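Local atomic coordinates of SAM-dependent O-methyltransferase (Leptospira interrogans, PDB entry 2HNK), a protein that probably transfers a methyl group from S-adenosylmethionine to a hydroxyl oxygen of an acceptor, and binds the by-product S-adenosyl-L-homocysteine. Residues P24-K29 against R102-E107; M42-E47 against T71-L76; G186-L191 against G200-N205. All blocks are in the same frame, centred on the assembly; numbering follows the deposited sequence.

Contact 1 (P24-K29 against R102-E107); sequences PDSFLK and RKYWKE
The Tyr104 ring meets helix 25-35 with its edge: Ser26 OG lies near the ring plane, 3.5 Å from Tyr104 CD2, and Lys29 CG comes up in the same plane, 3.5 Å from Tyr104 OH. Ser26 O approaches the ring obliquely. The second flat group, the Glu107 carboxylate, is gripped at both oxygens. Its OE2 offers the syn lone pair to Lys29 NZ in a 2.8 Å salt bridge, while Ser26 OG donates to Glu107 OE1 at 2.8 Å from the anti side, 29° out of the carboxylate plane. Segments 25-29 and 102-107 run nearly antiparallel (170°), their axes 10.3 Å apart at closest, and the bonds of Ser26 and Lys29 to Glu107 tie helix 25-35 to helix 95-107, a connecting helix of the Rossmann-like methyltransferase fold. The short serine fits where the backbones come closest, and a long lysine spans the wider gap; its chain runs extended until the final torsion (chi4 -82°) swings NZ onto Glu107. Lys29 NZ also comes within 3.7 Å of Lys103 NZ, but water 1 takes a bond from Lys29 and a weak one from Lys103. Glu33, one turn beyond Lys29, pairs with Lys103 and hydrogen-bonds Tyr104 OH.

Contact 2 (M42-E47 against T71-L76); sequences MQISPE and TGYSSL. With SAH (S-adenosyl-L-homocysteine), chain O.
Ile44 packs obliquely against the Tyr73 ring, and Pro46 against its hydroxyl end, in the tight half of this contact. Ile44 CG1 sits 3.6 Å from Tyr73 CD1, the two side chains crossing at about a right angle, and Pro46 CB lies 3.4 Å from Tyr73 OH. With CG1 wedged between its backbone N and carbonyl carbon (chi1 70°), Ile44 also turns CD1 onto Ser74 CB, 3.7 Å away; the CG1-CD1 arm thus serves Tyr73 and Ser74 while CG2 faces SAH OXT, which suits a branched residue. The other parts are looser and joined by water. Water 2 donates to Gln43 OE1 and accepts from Thr71 OG1, itself also hydrogen-bonded to Thr34, and from Tyr73 N; water 3 bridges Pro46 O and Tyr73 OH. That hydroxyl also bonds Glu23, and Lys4 of the second subunit packs on Pro46.

Gly72, the N-cap of helix 73-81, has backbone angles at which a CB would strike the preceding carbonyl oxygen. It belongs to the glycine-containing loop after strand 63-67, the first signature motif of class I methyltransferases. Beyond it, Ser74 N donates to SAH OXT at 3.2 Å (146°), and the SAH amino N donates to Ser74 OG at 3.0 Å. Ser74 OG also bonds Glu66 OE2, consistent with a relay from carboxylate through hydroxyl to ammonium, while the helix start would favour the SAH carboxylate.

Contact 3 (G186-L191 against G200-N205); sequences GSVADL and GIRKFN
Arg202 turns an edge of its guanidinium to Val188 O and one face to Leu191. At that edge, Arg202 NE donates to Val188 O over 2.7 Å. The bond is fairly straight at the hydrogen (160°), and the oxygen lies near the guanidinium plane, although NE approaches tilted from the carbonyl plane of Val188. Over one face sits Leu191 CD2, offset toward the rim and 3.6 Å from Arg202 NE, the two side chains running slantwise to each other. Arg202 reaches this place because its chain is extended from CG to NE, starting with CG opposite the carbonyl carbon (chi1 -82°). An arginine suits the spot, having a flat charged end for carbonyl oxygens and an apolar stem for Val188. Its NH2 lies 3.0 Å from Ser187 O and is hydrogen-bonded to His193 O, so the loop's backbone oxygens gather round a single cation.

Alongside the arginine stem, Val188 and Ile201 meet at about a right angle, Val188 CG1 touching Ile201 CG2 at 3.8 Å. Tyr15 of the second subunit packs on Val188, Ala189 and Arg202 and hydrogen-bonds Asn205 ND2, which brings the dimer interface to this corner. The arrangement folds the long loop and its 3-10 turn back onto helix 196-210, in the connection that leads from strand 175-180 toward the antiparallel end of the class I methyltransferase sheet.

Overall arrangement
From the N terminus, helix 25-35 meets helix 95-107 in contact 1, closing a large loop that contains the first two strands of the sheet, 63-67 and 87-92. Contact 2 is nested inside that loop, tying the start of helix 46-59 to the turn into helix 73-81 beside the bound SAH. The two touch through Trp105 NE1 and Ser75 OG, 2.9 Å apart in a probable hydrogen bond. Contact 3 follows in series, closing a short stretch, 192-199, that ends in the first turn of helix 196-210; its centre lies about 33 Å from that of contact 1, across the chain's centre. Contacts 2 and 3 both also reach the second subunit.

Contact 1 (P24-K29 against R102-E107)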
loop_
_atom_site.group_PDB
_atom_site.type_symbol
_atom_site.label_atom_id
_atom_site.label_comp_id
_atom_site.label_asym_id
_atom_site.label_seq_id
_atom_site.Cartn_x
_atom_site.Cartn_y
_atom_site.Cartn_z
ATOM N N PRO C 24 13.196 -13.635 7.503
ATOM C CA PRO C 24 13.562 -14.948 8.044
ATOM C C PRO C 24 14.586 -15.654 7.158
ATOM O O PRO C 24 14.546 -15.515 5.933
ATOM C CB PRO C 24 12.235 -15.717 8.036
ATOM C CG PRO C 24 11.191 -14.668 8.073
ATOM C CD PRO C 24 11.746 -13.532 7.262
ATOM N N ASP C 25 15.500 -16.384 7.787
ATOM C CA ASP C 25 16.572 -17.092 7.093
ATOM C C ASP C 25 16.050 -18.060 6.045
ATOM O O ASP C 25 16.697 -18.263 5.020
ATOM C CB ASP C 25 17.451 -17.846 8.094
ATOM C CG ASP C 25 18.141 -16.922 9.089
ATOM O OD1 ASP C 25 18.205 -15.697 8.848
ATOM O OD2 ASP C 25 18.636 -17.428 10.121
ATOM N N SER C 26 14.891 -18.656 6.307
ATOM C CA SER C 26 14.247 -19.552 5.351
ATOM C C SER C 26 13.818 -18.820 4.080
ATOM O O SER C 26 13.958 -19.362 2.990
ATOM C CB SER C 26 13.050 -20.260 5.984
ATOM O OG SER C 26 12.414 -21.113 5.053
ATOM N N PHE C 27 13.300 -17.597 4.226
ATOM C CA PHE C 27 12.910 -16.758 3.081
ATOM C C PHE C 27 14.126 -16.402 2.220
ATOM O O PHE C 27 14.075 -16.485 0.992
ATOM C CB PHE C 27 12.247 -15.462 3.556
ATOM C CG PHE C 27 10.833 -15.618 4.062
ATOM C CD1 PHE C 27 10.466 -16.673 4.904
ATOM C CD2 PHE C 27 9.874 -14.656 3.743
ATOM C CE1 PHE C 27 9.162 -16.787 5.386
ATOM C CE2 PHE C 27 8.565 -14.757 4.228
ATOM C CZ PHE C 27 8.209 -15.824 5.049
ATOM N N LEU C 28 15.209 -15.991 2.878
ATOM C CA LEU C 28 16.478 -15.697 2.208
ATOM C C LEU C 28 16.991 -16.925 1.469
ATOM O O LEU C 28 17.425 -16.832 0.319
ATOM C CB LEU C 28 17.525 -15.229 3.228
ATOM C CG LEU C 28 18.975 -15.055 2.766
ATOM C CD1 LEU C 28 19.084 -14.024 1.658
ATOM C CD2 LEU C 28 19.876 -14.682 3.946
ATOM N N LYS C 29 16.924 -18.069 2.150
ATOM C CA LYS C 29 17.276 -19.377 1.595
ATOM C C LYS C 29 16.553 -19.615 0.264
ATOM O O LYS C 29 17.186 -19.992 -0.726
ATOM C CB LYS C 29 16.938 -20.465 2.626
ATOM C CG LYS C 29 17.406 -21.879 2.337
ATOM C CD LYS C 29 16.992 -22.781 3.508
ATOM C CE LYS C 29 17.452 -24.211 3.342
ATOM N NZ LYS C 29 16.539 -24.992 2.476
ATOM N N ARG C 102 6.307 -25.595 -1.778
ATOM C CA ARG C 102 5.868 -26.415 -0.641
ATOM C C ARG C 102 7.001 -26.779 0.310
ATOM O O ARG C 102 6.809 -26.834 1.526
ATOM C CB ARG C 102 5.132 -27.677 -1.101
ATOM C CG ARG C 102 4.545 -28.449 0.070
ATOM C CD ARG C 102 3.696 -29.621 -0.368
ATOM N NE ARG C 102 2.460 -29.219 -1.042
ATOM C CZ ARG C 102 1.397 -28.696 -0.441
ATOM N NH1 ARG C 102 1.408 -28.457 0.869
ATOM N NH2 ARG C 102 0.318 -28.398 -1.156
ATOM N N LYS C 103 8.184 -27.019 -0.241
ATOM C CA LYS C 103 9.377 -27.197 0.574
ATOM C C LYS C 103 9.490 -26.058 1.599
ATOM O O LYS C 103 9.722 -26.297 2.781
ATOM C CB LYS C 103 10.617 -27.256 -0.315
ATOM C CG LYS C 103 11.926 -27.324 0.445
ATOM C CD LYS C 103 13.085 -27.045 -0.474
ATOM C CE LYS C 103 14.364 -26.932 0.312
ATOM N NZ LYS C 103 15.545 -26.851 -0.594
ATOM N N TYR C 104 9.286 -24.823 1.147
ATOM C CA TYR C 104 9.416 -23.657 2.030
ATOM C C TYR C 104 8.189 -23.392 2.889
ATOM O O TYR C 104 8.330 -22.951 4.024
ATOM C CB TYR C 104 9.882 -22.425 1.253
ATOM C CG TYR C 104 11.322 -22.577 0.856
ATOM C CD1 TYR C 104 11.670 -23.158 -0.368
ATOM C CD2 TYR C 104 12.351 -22.199 1.734
ATOM C CE1 TYR C 104 13.005 -23.335 -0.723
ATOM C CE2 TYR C 104 13.686 -22.376 1.391
ATOM C CZ TYR C 104 14.005 -22.948 0.163
ATOM O OH TYR C 104 15.329 -23.117 -0.184
ATOM N N TRP C 105 6.997 -23.682 2.366
ATOM C CA TRP C 105 5.792 -23.670 3.193
ATOM C C TRP C 105 5.970 -24.588 4.419
ATOM O O TRP C 105 5.647 -24.200 5.553
ATOM C CB TRP C 105 4.565 -24.128 2.397
ATOM C CG TRP C 105 4.240 -23.322 1.172
ATOM C CD1 TRP C 105 4.614 -22.030 0.900
ATOM C CD2 TRP C 105 3.422 -23.741 0.069
ATOM N NE1 TRP C 105 4.093 -21.630 -0.305
ATOM C CE2 TRP C 105 3.357 -22.655 -0.837
ATOM C CE3 TRP C 105 2.740 -24.928 -0.242
ATOM C CZ2 TRP C 105 2.644 -22.724 -2.045
ATOM C CZ3 TRP C 105 2.033 -25.001 -1.443
ATOM C CH2 TRP C 105 1.987 -23.900 -2.329
ATOM N N LYS C 106 6.491 -25.796 4.175
ATOM C CA LYS C 106 6.730 -26.774 5.236
ATOM C C LYS C 106 7.803 -26.307 6.208
ATOM O O LYS C 106 7.624 -26.423 7.421
ATOM C CB LYS C 106 7.093 -28.145 4.657
ATOM C CG LYS C 106 7.007 -29.294 5.665
ATOM C CD LYS C 106 7.292 -30.649 5.011
ATOM C CE LYS C 106 6.172 -31.108 4.057
ATOM N NZ LYS C 106 4.887 -31.407 4.763
ATOM N N GLU C 107 8.906 -25.780 5.675
ATOM C CA GLU C 107 9.983 -25.192 6.491
ATOM C C GLU C 107 9.459 -24.136 7.459
ATOM O O GLU C 107 9.966 -23.987 8.568
ATOM C CB GLU C 107 11.061 -24.558 5.609
ATOM C CG GLU C 107 12.124 -25.527 5.108
ATOM C CD GLU C 107 13.371 -24.823 4.549
ATOM O OE1 GLU C 107 13.606 -23.641 4.895
ATOM O OE2 GLU C 107 14.120 -25.456 3.770
HETATM O O HOH W 1 18.290 -26.986 1.550
#

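Contact 2 (M42-E47 against T71-L76)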
loop_
_atom_site.group_PDB
_atom_site.type_symbol
_atom_site.label_atom_id
_atom_site.label_comp_id
_atom_site.label_asym_id
_atom_site.label_seq_id
_atom_site.Cartn_x
_atom_site.Cartn_y
_atom_site.Cartn_z
ATOM N N MET C 42 12.063 -13.936 -12.028
ATOM C CA MET C 42 10.614 -14.075 -11.992
ATOM C C MET C 42 10.059 -13.882 -10.577
ATOM O O MET C 42 8.853 -13.684 -10.399
ATOM C CB MET C 42 10.204 -15.440 -12.549
ATOM C CG MET C 42 8.789 -15.488 -13.073
ATOM S SD MET C 42 8.554 -16.594 -14.473
ATOM C CE MET C 42 8.633 -18.215 -13.734
ATOM N N GLN C 43 10.934 -13.928 -9.573
ATOM C CA GLN C 43 10.482 -13.744 -8.196
ATOM C C GLN C 43 10.675 -12.321 -7.651
ATOM O O GLN C 43 11.624 -11.597 -8.010
ATOM C CB GLN C 43 11.085 -14.788 -7.248
ATOM C CG GLN C 43 12.531 -14.557 -6.868
ATOM C CD GLN C 43 12.810 -14.905 -5.422
ATOM O OE1 GLN C 43 12.298 -15.896 -4.880
ATOM N NE2 GLN C 43 13.628 -14.086 -4.786
ATOM N N ILE C 44 9.757 -11.960 -6.758
ATOM C CA ILE C 44 9.684 -10.637 -6.162
ATOM C C ILE C 44 10.888 -10.324 -5.264
ATOM O O ILE C 44 11.626 -11.225 -4.851
ATOM C CB ILE C 44 8.333 -10.456 -5.408
ATOM C CG1 ILE C 44 8.277 -11.314 -4.146
ATOM C CG2 ILE C 44 7.147 -10.812 -6.327
ATOM C CD1 ILE C 44 7.066 -11.047 -3.297
ATOM N N SER C 45 11.099 -9.036 -5.003
ATOM C CA SER C 45 12.057 -8.582 -3.998
ATOM C C SER C 45 11.494 -8.830 -2.589
ATOM O O SER C 45 10.274 -8.960 -2.424
ATOM C CB SER C 45 12.333 -7.089 -4.191
ATOM O OG SER C 45 11.121 -6.366 -4.346
ATOM N N PRO C 46 12.375 -8.923 -1.574
ATOM C CA PRO C 46 11.899 -8.991 -0.189
ATOM C C PRO C 46 11.154 -7.723 0.272
ATOM O O PRO C 46 10.269 -7.811 1.114
ATOM C CB PRO C 46 13.182 -9.212 0.622
ATOM C CG PRO C 46 14.284 -8.812 -0.265
ATOM C CD PRO C 46 13.841 -9.029 -1.661
ATOM N N GLU C 47 11.524 -6.574 -0.287
ATOM C CA GLU C 47 10.794 -5.324 -0.114
ATOM C C GLU C 47 9.355 -5.459 -0.606
ATOM O O GLU C 47 8.415 -5.098 0.096
ATOM C CB GLU C 47 11.485 -4.176 -0.863
ATOM C CG GLU C 47 12.837 -3.714 -0.301
ATOM C CD GLU C 47 14.019 -4.565 -0.756
ATOM O OE1 GLU C 47 15.155 -4.264 -0.322
ATOM O OE2 GLU C 47 13.822 -5.528 -1.537
ATOM N N THR C 71 8.256 -20.423 -7.318
ATOM C CA THR C 71 8.941 -21.094 -6.201
ATOM C C THR C 71 8.435 -20.656 -4.814
ATOM O O THR C 71 8.948 -21.110 -3.784
ATOM C CB THR C 71 10.474 -20.951 -6.287
ATOM O OG1 THR C 71 10.820 -19.568 -6.436
ATOM C CG2 THR C 71 11.026 -21.748 -7.467
ATOM N N GLY C 72 7.453 -19.756 -4.802
ATOM C CA GLY C 72 6.628 -19.517 -3.628
ATOM C C GLY C 72 6.877 -18.338 -2.702
ATOM O O GLY C 72 6.237 -18.263 -1.649
ATOM N N TYR C 73 7.758 -17.406 -3.077
ATOM C CA TYR C 73 8.129 -16.323 -2.150
ATOM C C TYR C 73 6.939 -15.487 -1.693
ATOM O O TYR C 73 6.775 -15.245 -0.494
ATOM C CB TYR C 73 9.250 -15.410 -2.700
ATOM C CG TYR C 73 9.866 -14.513 -1.627
ATOM C CD1 TYR C 73 9.319 -13.262 -1.329
ATOM C CD2 TYR C 73 10.979 -14.927 -0.894
ATOM C CE1 TYR C 73 9.871 -12.447 -0.339
ATOM C CE2 TYR C 73 11.540 -14.115 0.098
ATOM C CZ TYR C 73 10.978 -12.879 0.367
ATOM O OH TYR C 73 11.523 -12.078 1.346
ATOM N N SER C 74 6.117 -15.051 -2.639
ATOM C CA SER C 74 5.002 -14.176 -2.322
ATOM C C SER C 74 3.951 -14.894 -1.484
ATOM O O SER C 74 3.404 -14.311 -0.544
ATOM C CB SER C 74 4.384 -13.568 -3.594
ATOM O OG SER C 74 3.865 -14.552 -4.470
ATOM N N SER C 75 3.694 -16.165 -1.805
ATOM C CA SER C 75 2.730 -16.986 -1.049
ATOM C C SER C 75 3.180 -17.143 0.403
ATOM O O SER C 75 2.361 -17.159 1.311
ATOM C CB SER C 75 2.513 -18.359 -1.714
ATOM O OG SER C 75 3.700 -19.130 -1.713
ATOM N N LEU C 76 4.493 -17.244 0.595
ATOM C CA LEU C 76 5.118 -17.280 1.920
ATOM C C LEU C 76 4.831 -15.989 2.689
ATOM O O LEU C 76 4.542 -16.029 3.883
ATOM C CB LEU C 76 6.621 -17.465 1.749
ATOM C CG LEU C 76 7.478 -18.469 2.517
ATOM C CD1 LEU C 76 6.771 -19.800 2.796
ATOM C CD2 LEU C 76 8.793 -18.678 1.747
HETATM N N SAH O . 4.516 -15.091 -7.305
HETATM C CA SAH O . 5.823 -15.714 -7.679
HETATM C CB SAH O . 6.201 -15.324 -9.108
HETATM C CG SAH O . 5.235 -15.844 -10.176
HETATM S SD SAH O . 6.136 -16.207 -11.698
HETATM C C SAH O . 6.964 -15.405 -6.695
HETATM O O SAH O . 8.067 -15.947 -6.808
HETATM O OXT SAH O . 6.815 -14.613 -5.766
HETATM C "C5'" SAH O . 4.677 -16.783 -12.606
HETATM C "C4'" SAH O . 4.248 -18.218 -12.316
HETATM O "O4'" SAH O . 2.973 -18.428 -12.887
HETATM C "C3'" SAH O . 5.180 -19.253 -12.921
HETATM O "O3'" SAH O . 5.572 -20.149 -11.908
HETATM C "C2'" SAH O . 4.367 -19.999 -13.960
HETATM O "O2'" SAH O . 4.613 -21.389 -13.884
HETATM C "C1'" SAH O . 2.931 -19.669 -13.565
HETATM N N9 SAH O . 1.988 -19.634 -14.705
HETATM C C8 SAH O . 2.239 -19.336 -16.026
HETATM N N7 SAH O . 1.081 -19.441 -16.724
HETATM C C5 SAH O . 0.091 -19.796 -15.870
HETATM C C6 SAH O . -1.273 -20.040 -16.035
HETATM N N6 SAH O . -1.846 -19.936 -17.228
HETATM N N1 SAH O . -2.041 -20.404 -14.944
HETATM C C2 SAH O . -1.468 -20.519 -13.690
HETATM N N3 SAH O . -0.117 -20.276 -13.530
HETATM C C4 SAH O . 0.650 -19.925 -14.599
HETATM O O HOH W 2 9.591 -17.315 -5.644
HETATM O O HOH W 3 9.923 -10.171 2.496
#

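Contact 3 (G186-L191 against G200-N205)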
loop_
_atom_site.group_PDB
_atom_site.type_symbol
_atom_site.label_atom_id
_atom_site.label_comp_id
_atom_site.label_asym_id
_atom_site.label_seq_id
_atom_site.Cartn_x
_atom_site.Cartn_y
_atom_site.Cartn_z
ATOM N N GLY C 186 9.246 -1.128 -18.007
ATOM C CA GLY C 186 9.048 0.102 -18.750
ATOM C C GLY C 186 8.569 -0.040 -20.190
ATOM O O GLY C 186 8.306 0.966 -20.830
ATOM N N SER C 187 8.448 -1.273 -20.692
ATOM C CA SER C 187 8.051 -1.514 -22.098
ATOM C C SER C 187 6.621 -1.073 -22.424
ATOM O O SER C 187 6.306 -0.792 -23.582
ATOM C CB SER C 187 8.233 -2.981 -22.483
ATOM O OG SER C 187 7.327 -3.798 -21.770
ATOM N N VAL C 188 5.770 -1.015 -21.396
ATOM C CA VAL C 188 4.379 -0.562 -21.532
ATOM C C VAL C 188 4.258 0.859 -22.091
ATOM O O VAL C 188 3.290 1.181 -22.778
ATOM C CB VAL C 188 3.591 -0.667 -20.193
ATOM C CG1 VAL C 188 3.511 -2.116 -19.732
ATOM C CG2 VAL C 188 4.202 0.230 -19.105
ATOM N N ALA C 189 5.253 1.695 -21.805
ATOM C CA ALA C 189 5.257 3.077 -22.267
ATOM C C ALA C 189 5.877 3.254 -23.674
ATOM O O ALA C 189 5.851 4.350 -24.230
ATOM C CB ALA C 189 5.953 3.970 -21.239
ATOM N N ASP C 190 6.415 2.173 -24.241
ATOM C CA ASP C 190 7.115 2.214 -25.522
ATOM C C ASP C 190 6.341 1.419 -26.572
ATOM O O ASP C 190 6.386 0.189 -26.576
ATOM C CB ASP C 190 8.523 1.635 -25.346
ATOM C CG ASP C 190 9.405 1.802 -26.579
ATOM O OD1 ASP C 190 8.910 2.136 -27.679
ATOM O OD2 ASP C 190 10.620 1.586 -26.444
ATOM N N LEU C 191 5.650 2.117 -27.475
ATOM C CA LEU C 191 4.766 1.438 -28.437
ATOM C C LEU C 191 5.473 0.571 -29.478
ATOM O O LEU C 191 4.825 -0.223 -30.162
ATOM C CB LEU C 191 3.768 2.405 -29.094
ATOM C CG LEU C 191 2.649 2.993 -28.214
ATOM C CD1 LEU C 191 1.414 3.310 -29.062
ATOM C CD2 LEU C 191 2.255 2.092 -27.027
ATOM N N GLY C 200 -0.862 -7.635 -23.328
ATOM C CA GLY C 200 -1.747 -8.063 -22.236
ATOM C C GLY C 200 -1.749 -7.109 -21.050
ATOM O O GLY C 200 -2.803 -6.678 -20.594
ATOM N N ILE C 201 -0.559 -6.749 -20.576
ATOM C CA ILE C 201 -0.403 -5.788 -19.474
ATOM C C ILE C 201 -0.968 -4.387 -19.789
ATOM O O ILE C 201 -1.701 -3.830 -18.971
ATOM C CB ILE C 201 1.073 -5.730 -18.984
ATOM C CG1 ILE C 201 1.484 -7.097 -18.441
ATOM C CG2 ILE C 201 1.268 -4.624 -17.924
ATOM C CD1 ILE C 201 2.963 -7.265 -18.225
ATOM N N ARG C 202 -0.648 -3.839 -20.966
ATOM C CA ARG C 202 -1.225 -2.557 -21.413
ATOM C C ARG C 202 -2.746 -2.564 -21.408
ATOM O O ARG C 202 -3.374 -1.628 -20.903
ATOM C CB ARG C 202 -0.759 -2.183 -22.823
ATOM C CG ARG C 202 0.600 -1.535 -22.911
ATOM C CD ARG C 202 0.738 -0.732 -24.208
ATOM N NE ARG C 202 2.150 -0.534 -24.545
ATOM C CZ ARG C 202 2.828 -1.267 -25.429
ATOM N NH1 ARG C 202 2.235 -2.243 -26.102
ATOM N NH2 ARG C 202 4.105 -1.017 -25.650
ATOM N N LYS C 203 -3.325 -3.611 -21.997
ATOM C CA LYS C 203 -4.774 -3.812 -22.032
ATOM C C LYS C 203 -5.363 -3.921 -20.632
ATOM O O LYS C 203 -6.425 -3.366 -20.354
ATOM C CB LYS C 203 -5.112 -5.087 -22.807
ATOM C CG LYS C 203 -5.026 -4.966 -24.311
ATOM C CD LYS C 203 -5.582 -6.223 -24.953
ATOM C CE LYS C 203 -6.523 -5.895 -26.098
ATOM N NZ LYS C 203 -7.644 -6.887 -26.148
ATOM N N PHE C 204 -4.681 -4.665 -19.767
ATOM C CA PHE C 204 -5.072 -4.776 -18.362
ATOM C C PHE C 204 -5.072 -3.402 -17.687
ATOM O O PHE C 204 -6.072 -3.017 -17.082
ATOM C CB PHE C 204 -4.158 -5.761 -17.624
ATOM C CG PHE C 204 -4.385 -5.813 -16.139
ATOM C CD1 PHE C 204 -5.345 -6.668 -15.599
ATOM C CD2 PHE C 204 -3.637 -5.012 -15.279
ATOM C CE1 PHE C 204 -5.566 -6.725 -14.231
ATOM C CE2 PHE C 204 -3.845 -5.058 -13.894
ATOM C CZ PHE C 204 -4.813 -5.922 -13.367
ATOM N N ASN C 205 -3.969 -2.660 -17.804
ATOM C CA ASN C 205 -3.878 -1.329 -17.181
ATOM C C ASN C 205 -4.988 -0.407 -17.663
ATOM O O ASN C 205 -5.553 0.360 -16.890
ATOM C CB ASN C 205 -2.505 -0.683 -17.403
ATOM C CG ASN C 205 -1.382 -1.409 -16.667
ATOM O OD1 ASN C 205 -1.630 -2.205 -15.756
ATOM N ND2 ASN C 205 -0.146 -1.136 -17.058
#